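Local coordinates for protein exodeoxyribonuclease III (Neisseria meningitidis, PDB 2JC4) that probably degrades double-stranded DNA from its 3' ends as a metal-dependent 3'-5' exonuclease of the AP/ExoA family of DNA repair enzymes, at residues N9-N12 with V13-Q17; Q177-L180 with D181-L184; I219-P223 with A224-A228. All blocks are in the same frame, centred on the assembly; numbering follows the deposited sequence.

Contact 1 of 3, residues N9-N12 with V13-Q17; sequences NSLN and VRLPQ. With MG (magnesium ion), chain B.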
loop_
_atom_site.group_PDB
_atom_site.type_symbol
_atom_site.label_atom_id
_atom_site.label_comp_id
_atom_site.label_asym_id
_atom_site.label_seq_id
_atom_site.Cartn_x
_atom_site.Cartn_y
_atom_site.Cartn_z
ATOM N N ASN A 9 -4.891 -4.673 8.624
ATOM C CA ASN A 9 -4.515 -5.050 10.005
ATOM C C ASN A 9 -5.218 -6.340 10.476
ATOM O O ASN A 9 -5.894 -6.362 11.529
ATOM C CB ASN A 9 -4.831 -3.897 10.985
ATOM C CG ASN A 9 -4.302 -4.161 12.370
ATOM O OD1 ASN A 9 -3.299 -4.831 12.514
ATOM N ND2 ASN A 9 -4.970 -3.628 13.394
ATOM N N SER A 10 -5.041 -7.389 9.680
ATOM C CA SER A 10 -5.697 -8.720 9.760
ATOM C C SER A 10 -6.946 -8.821 8.857
ATOM O O SER A 10 -7.986 -8.166 9.113
ATOM C CB SER A 10 -6.030 -9.190 11.189
ATOM O OG SER A 10 -6.766 -10.408 11.044
ATOM N N LEU A 11 -6.863 -9.649 7.817
ATOM C CA LEU A 11 -8.045 -9.893 6.977
ATOM C C LEU A 11 -9.134 -10.727 7.678
ATOM O O LEU A 11 -10.315 -10.590 7.359
ATOM C CB LEU A 11 -7.660 -10.546 5.644
ATOM C CG LEU A 11 -8.784 -10.690 4.630
ATOM C CD1 LEU A 11 -9.476 -9.363 4.356
ATOM C CD2 LEU A 11 -8.236 -11.288 3.319
ATOM N N ASN A 12 -8.740 -11.568 8.622
ATOM C CA ASN A 12 -9.716 -12.285 9.461
ATOM C C ASN A 12 -10.633 -11.272 10.138
ATOM O O ASN A 12 -11.862 -11.387 10.099
ATOM C CB ASN A 12 -8.999 -13.141 10.506
ATOM C CG ASN A 12 -9.731 -14.471 10.796
ATOM O OD1 ASN A 12 -10.939 -14.616 10.566
ATOM N ND2 ASN A 12 -8.975 -15.452 11.287
ATOM N N VAL A 13 -10.027 -10.255 10.747
ATOM C CA VAL A 13 -10.812 -9.240 11.450
ATOM C C VAL A 13 -11.637 -8.380 10.501
ATOM O O VAL A 13 -12.804 -8.063 10.773
ATOM C CB VAL A 13 -9.905 -8.349 12.313
ATOM C CG1 VAL A 13 -10.747 -7.316 13.070
ATOM C CG2 VAL A 13 -9.106 -9.217 13.284
ATOM N N ARG A 14 -11.025 -7.970 9.398
ATOM C CA ARG A 14 -11.601 -6.926 8.555
ATOM C C ARG A 14 -12.443 -7.436 7.418
ATOM O O ARG A 14 -12.963 -6.639 6.648
ATOM C CB ARG A 14 -10.477 -6.046 7.953
ATOM C CG ARG A 14 -10.677 -4.531 8.115
ATOM C CD ARG A 14 -10.829 -4.119 9.566
ATOM N NE ARG A 14 -9.600 -4.451 10.301
ATOM C CZ ARG A 14 -9.444 -4.376 11.613
ATOM N NH1 ARG A 14 -10.430 -3.946 12.396
ATOM N NH2 ARG A 14 -8.277 -4.733 12.154
ATOM N N LEU A 15 -12.551 -8.757 7.269
ATOM C CA LEU A 15 -13.292 -9.303 6.118
ATOM C C LEU A 15 -14.672 -8.684 5.862
ATOM O O LEU A 15 -14.949 -8.322 4.735
ATOM C CB LEU A 15 -13.382 -10.840 6.137
ATOM C CG LEU A 15 -14.040 -11.500 4.918
ATOM C CD1 LEU A 15 -13.281 -11.204 3.623
ATOM C CD2 LEU A 15 -14.046 -12.990 5.168
ATOM N N PRO A 16 -15.541 -8.579 6.891
ATOM C CA PRO A 16 -16.855 -7.967 6.591
ATOM C C PRO A 16 -16.746 -6.572 5.961
ATOM O O PRO A 16 -17.525 -6.223 5.074
ATOM C CB PRO A 16 -17.537 -7.871 7.966
ATOM C CG PRO A 16 -16.864 -8.884 8.798
ATOM C CD PRO A 16 -15.437 -9.005 8.302
ATOM N N GLN A 17 -15.776 -5.777 6.421
ATOM C CA GLN A 17 -15.584 -4.430 5.892
ATOM C C GLN A 17 -15.065 -4.469 4.470
ATOM O O GLN A 17 -15.482 -3.662 3.645
ATOM C CB GLN A 17 -14.636 -3.626 6.798
ATOM C CG GLN A 17 -15.191 -3.468 8.225
ATOM C CD GLN A 17 -14.300 -2.606 9.113
ATOM O OE1 GLN A 17 -13.330 -2.011 8.643
ATOM N NE2 GLN A 17 -14.665 -2.502 10.390
HETATM MG MG MG B . -1.131 -3.629 12.066
HETATM O O HOH W 1 -1.501 -2.194 13.705
HETATM O O HOH W 2 0.685 -2.556 11.464
HETATM O O HOH W 3 0.047 -5.038 13.279
HETATM O O HOH W 4 -2.046 -2.300 10.526
#
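The guanidinium of Arg14 lies with an edge against the backbone carbonyl of Asn9, and Val13 CG1 covers one of its faces, offset toward the rim. NH2 donates to Asn9 O at 3.0 Å. The oxygen is near the guanidinium plane, although NH2 stands above the carbonyl plane. Bends at chi2 and chi3 fold the arginine back before the helix, where NE and NH1 also bind the carbonyls of Val8 and Arg243. The Asn9 amide lies within 15° of the guanidinium plane, but its OD1 is given to the magnesium ion, at 2.5 Å. Four waters and Glu34 complete six ligands. Lys36 also donates to OD1, and ND2 is hydrogen-bonded to Tyr203 OH, which fixes the amide's rotation. Asparagine suits the place because one flat group offers a metal ligand and a donor. Ser10 is the N-cap: with its OG anti to the backbone N (chi1 174°), it accepts from Val13 N at 3.3 Å in a nearly straight bond (167°). Ser10 O takes Arg14 N at 3.1 Å. A metal ligand followed at once by a capped helix thus forms the strand-to-helix junction in the beta-alpha-beta unit of strand 2-7, helix 11-23 and strand 29-33 in this DNase I-like fold.

Contact 2 of 3, residues Q177-L180 with D181-L184; sequences QNLL and DLGL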
loop_
_atom_site.group_PDB
_atom_site.type_symbol
_atom_site.label_atom_id
_atom_site.label_comp_id
_atom_site.label_asym_id
_atom_site.label_seq_id
_atom_site.Cartn_x
_atom_site.Cartn_y
_atom_site.Cartn_z
ATOM N N GLN A 177 12.242 8.672 -2.048
ATOM C CA GLN A 177 12.683 9.446 -3.218
ATOM C C GLN A 177 13.317 8.535 -4.267
ATOM O O GLN A 177 13.108 8.745 -5.477
ATOM C CB GLN A 177 13.603 10.622 -2.810
ATOM C CG GLN A 177 13.940 11.631 -3.957
ATOM C CD GLN A 177 12.707 12.293 -4.538
ATOM O OE1 GLN A 177 11.909 12.869 -3.798
ATOM N NE2 GLN A 177 12.525 12.196 -5.850
ATOM N N ASN A 178 14.042 7.505 -3.830
ATOM C CA ASN A 178 14.654 6.583 -4.797
ATOM C C ASN A 178 13.641 5.867 -5.693
ATOM O O ASN A 178 13.936 5.505 -6.835
ATOM C CB ASN A 178 15.550 5.568 -4.102
ATOM C CG ASN A 178 16.725 6.210 -3.396
ATOM O OD1 ASN A 178 17.083 7.336 -3.695
ATOM N ND2 ASN A 178 17.353 5.472 -2.463
ATOM N N LEU A 179 12.446 5.631 -5.170
ATOM C CA LEU A 179 11.351 5.063 -5.963
ATOM C C LEU A 179 10.788 6.092 -6.959
ATOM O O LEU A 179 10.635 5.803 -8.122
ATOM C CB LEU A 179 10.249 4.535 -5.028
ATOM C CG LEU A 179 10.609 3.334 -4.148
ATOM C CD1 LEU A 179 9.489 3.063 -3.123
ATOM C CD2 LEU A 179 10.927 2.054 -4.994
ATOM N N LEU A 180 10.466 7.294 -6.490
ATOM C CA LEU A 180 10.063 8.375 -7.390
ATOM C C LEU A 180 11.079 8.596 -8.542
ATOM O O LEU A 180 10.662 8.810 -9.697
ATOM C CB LEU A 180 9.879 9.685 -6.612
ATOM C CG LEU A 180 8.810 9.691 -5.503
ATOM C CD1 LEU A 180 8.732 11.064 -4.843
ATOM C CD2 LEU A 180 7.422 9.231 -6.017
ATOM N N ASP A 181 12.374 8.577 -8.202
ATOM C CA ASP A 181 13.508 8.746 -9.153
ATOM C C ASP A 181 13.579 7.675 -10.276
ATOM O O ASP A 181 14.199 7.888 -11.341
ATOM C CB ASP A 181 14.832 8.740 -8.378
ATOM C CG ASP A 181 15.035 9.995 -7.547
ATOM O OD1 ASP A 181 14.248 10.963 -7.706
ATOM O OD2 ASP A 181 15.995 9.997 -6.724
ATOM N N LEU A 182 12.880 6.556 -10.077
ATOM C CA LEU A 182 12.691 5.590 -11.177
ATOM C C LEU A 182 11.865 6.146 -12.345
ATOM O O LEU A 182 11.924 5.596 -13.460
ATOM C CB LEU A 182 12.041 4.279 -10.680
ATOM C CG LEU A 182 12.772 3.588 -9.538
ATOM C CD1 LEU A 182 11.978 2.370 -9.009
ATOM C CD2 LEU A 182 14.211 3.214 -9.911
ATOM N N GLY A 183 11.099 7.208 -12.080
ATOM C CA GLY A 183 10.178 7.799 -13.044
ATOM C C GLY A 183 8.731 7.532 -12.658
ATOM O O GLY A 183 7.904 7.122 -13.492
ATOM N N LEU A 184 8.451 7.717 -11.372
ATOM C CA LEU A 184 7.122 7.509 -10.797
ATOM C C LEU A 184 6.721 8.780 -10.082
ATOM O O LEU A 184 7.587 9.531 -9.662
ATOM C CB LEU A 184 7.175 6.370 -9.776
ATOM C CG LEU A 184 7.382 4.967 -10.345
ATOM C CD1 LEU A 184 7.552 4.055 -9.146
ATOM C CD2 LEU A 184 6.144 4.522 -11.187
HETATM O O HOH W 5 17.680 8.036 -6.706
#
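Gln177 and Asp181, one helical turn apart, are joined by two bonds, backbone and side chain. Asp181 N donates to Gln177 O at 2.8 Å, and Gln177 NE2 gives a nearly straight bond to Asp181 OD1, also 2.8 Å. The carboxylate oxygen sits in the amide plane, whereas NE2 comes from above the carboxylate plane. A bend at chi2 (60°) turns the glutamine's end back to the aspartate. On the other carboxylate oxygen, OD2, a water donates at 2.6 Å and donates again to Asn178 OD1, which Gln174 NE2 also holds. Beyond these polar groups the backbone closes. Leu180 O accepts from both Gly183 N (2.9 Å) and Leu184 N (3.0 Å), which reach it from the same face of its plane. Gly183 can take phi 109° because it has no CB to press on the preceding carbonyl oxygen. The side chains of Leu179 and Leu182 lie side by side, CD2 of the first 4.2 Å from CD1 of the second. Around them, Leu182 packs on Val131, Arg132 and Met135 of helix 115-135, Leu179 also on Thr128 of that helix, and Leu184 on Leu141 of strand 141-144, while Leu179 and Leu180 both meet Leu220 of strand 217-221.

Contact 3 of 3, residues I219-P223 with A224-A228; sequences ILVSP and AMAAA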
loop_
_atom_site.group_PDB
_atom_site.type_symbol
_atom_site.label_atom_id
_atom_site.label_comp_id
_atom_site.label_asym_id
_atom_site.label_seq_id
_atom_site.Cartn_x
_atom_site.Cartn_y
_atom_site.Cartn_z
ATOM N N ILE A 219 0.175 5.774 -3.573
ATOM C CA ILE A 219 -0.071 5.145 -4.881
ATOM C C ILE A 219 0.884 5.830 -5.861
ATOM O O ILE A 219 0.749 7.016 -6.117
ATOM C CB ILE A 219 -1.541 5.304 -5.338
ATOM C CG1 ILE A 219 -2.492 4.607 -4.333
ATOM C CG2 ILE A 219 -1.746 4.646 -6.732
ATOM C CD1 ILE A 219 -3.947 4.852 -4.592
ATOM N N LEU A 220 1.905 5.107 -6.301
ATOM C CA LEU A 220 2.954 5.700 -7.143
ATOM C C LEU A 220 2.692 5.220 -8.565
ATOM O O LEU A 220 2.461 4.017 -8.787
ATOM C CB LEU A 220 4.374 5.328 -6.663
ATOM C CG LEU A 220 4.798 5.506 -5.183
ATOM C CD1 LEU A 220 6.326 5.443 -5.051
ATOM C CD2 LEU A 220 4.252 6.736 -4.546
ATOM N N VAL A 221 2.667 6.157 -9.524
ATOM C CA VAL A 221 2.186 5.827 -10.875
ATOM C C VAL A 221 3.201 6.193 -11.987
ATOM O O VAL A 221 3.923 7.185 -11.881
ATOM C CB VAL A 221 0.762 6.490 -11.171
ATOM C CG1 VAL A 221 -0.299 6.040 -10.119
ATOM C CG2 VAL A 221 0.856 8.033 -11.165
ATOM N N SER A 222 3.223 5.406 -13.061
ATOM C CA SER A 222 4.021 5.750 -14.232
ATOM C C SER A 222 3.375 6.951 -14.947
ATOM O O SER A 222 2.177 7.249 -14.737
ATOM C CB SER A 222 4.053 4.566 -15.214
ATOM O OG SER A 222 2.735 4.240 -15.611
ATOM N N PRO A 223 4.146 7.638 -15.809
ATOM C CA PRO A 223 3.566 8.808 -16.468
ATOM C C PRO A 223 2.282 8.561 -17.240
ATOM O O PRO A 223 1.407 9.422 -17.201
ATOM C CB PRO A 223 4.666 9.273 -17.436
ATOM C CG PRO A 223 5.880 8.656 -17.013
ATOM C CD PRO A 223 5.557 7.439 -16.171
ATOM N N ALA A 224 2.158 7.418 -17.928
ATOM C CA ALA A 224 0.936 7.125 -18.708
ATOM C C ALA A 224 -0.284 7.103 -17.797
ATOM O O ALA A 224 -1.369 7.512 -18.198
ATOM C CB ALA A 224 1.063 5.788 -19.481
ATOM N N MET A 225 -0.090 6.624 -16.565
ATOM C CA MET A 225 -1.139 6.656 -15.540
ATOM C C MET A 225 -1.328 8.059 -14.941
ATOM O O MET A 225 -2.456 8.509 -14.731
ATOM C CB MET A 225 -0.859 5.596 -14.449
ATOM C CG MET A 225 -0.873 4.116 -14.953
ATOM S SD MET A 225 -2.461 3.561 -15.642
ATOM C CE MET A 225 -3.376 3.145 -14.133
ATOM N N ALA A 226 -0.229 8.767 -14.689
ATOM C CA ALA A 226 -0.306 10.166 -14.205
ATOM C C ALA A 226 -1.136 11.050 -15.138
ATOM O O ALA A 226 -1.934 11.874 -14.683
ATOM C CB ALA A 226 1.098 10.760 -14.021
ATOM N N ALA A 227 -0.990 10.843 -16.441
ATOM C CA ALA A 227 -1.702 11.648 -17.411
ATOM C C ALA A 227 -3.206 11.422 -17.321
ATOM O O ALA A 227 -3.973 12.322 -17.661
ATOM C CB ALA A 227 -1.198 11.342 -18.842
ATOM N N ALA A 228 -3.613 10.230 -16.873
ATOM C CA ALA A 228 -5.034 9.858 -16.792
ATOM C C ALA A 228 -5.605 10.054 -15.387
ATOM O O ALA A 228 -6.773 9.771 -15.129
ATOM C CB ALA A 228 -5.240 8.386 -17.255
#
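Ala224 follows Pro223 in the first turn of a short helix. Proline suits this opening position, since its ring fixes a helical phi and no earlier turn exists to receive an N-H from it. Ala224 is exposed, and a small helix-compatible residue suits that place. Met225 comes next and turns inward. Its N makes a weak bond to Ser222 O, while its CB lies against Val221 CB at 3.8 Å and its CG against Ser222 OG at 3.7 Å. The chain then bends at chi2 and chi3, leading the flexible thioether away from the turn to pack on Phe254, Val142 and Lys140. Ser222 stands at the N-cap position, yet its side chain does not cap. With chi1 at 59°, OG is committed instead to Gly139 O and Leu141 N beside the strand. The backbone carbonyl of Ser222 does the holding: Ala226 N meets it at 2.8 Å, in the carbonyl plane and with a bond angle of 165°. The CB of Ala226 points toward 219-223, 4.0 Å from Val221 CG2, and a small residue fits beside the valine branch. Ala226 O in turn receives Gln190 NE2. Ala227 N continues the helical pattern with Pro223 O at 2.9 Å, Ala227 being an exposed residue. Finally, Ala228 N binds Met225 O at 3.0 Å, and the Ala228 backbone pairs with Asp255. The whole is a tight strand-to-helix turn: it takes the chain from strand 217-221 in one sheet, through helix 223-226, to strand 229-234 at the edge of the other, and so links the two sheets of the sandwich that characterises the DNase I-like fold.

In the fold
All three contacts are local turns at helix ends, each partly buried and about 16 Å from the chain's centre. Contact 1 stands apart, its centre 32 Å and 29 Å from those of contacts 2 and 3, on the opposite side of the molecule. It alone carries a metal ligand, and charged and amide groups dominate it. Contacts 2 and 3 touch, Leu184 CD2 lying 3.5 Å from Val221 C, and leucines make up much of the surface where they meet. Contacts 1 and 3 both begin helices, one with a capping side chain, the other with its N-cap serine turned elsewhere and its backbone carbonyl accepting helix N-H groups, whereas contact 2 closes a helix with glycine and an exposed aspartate.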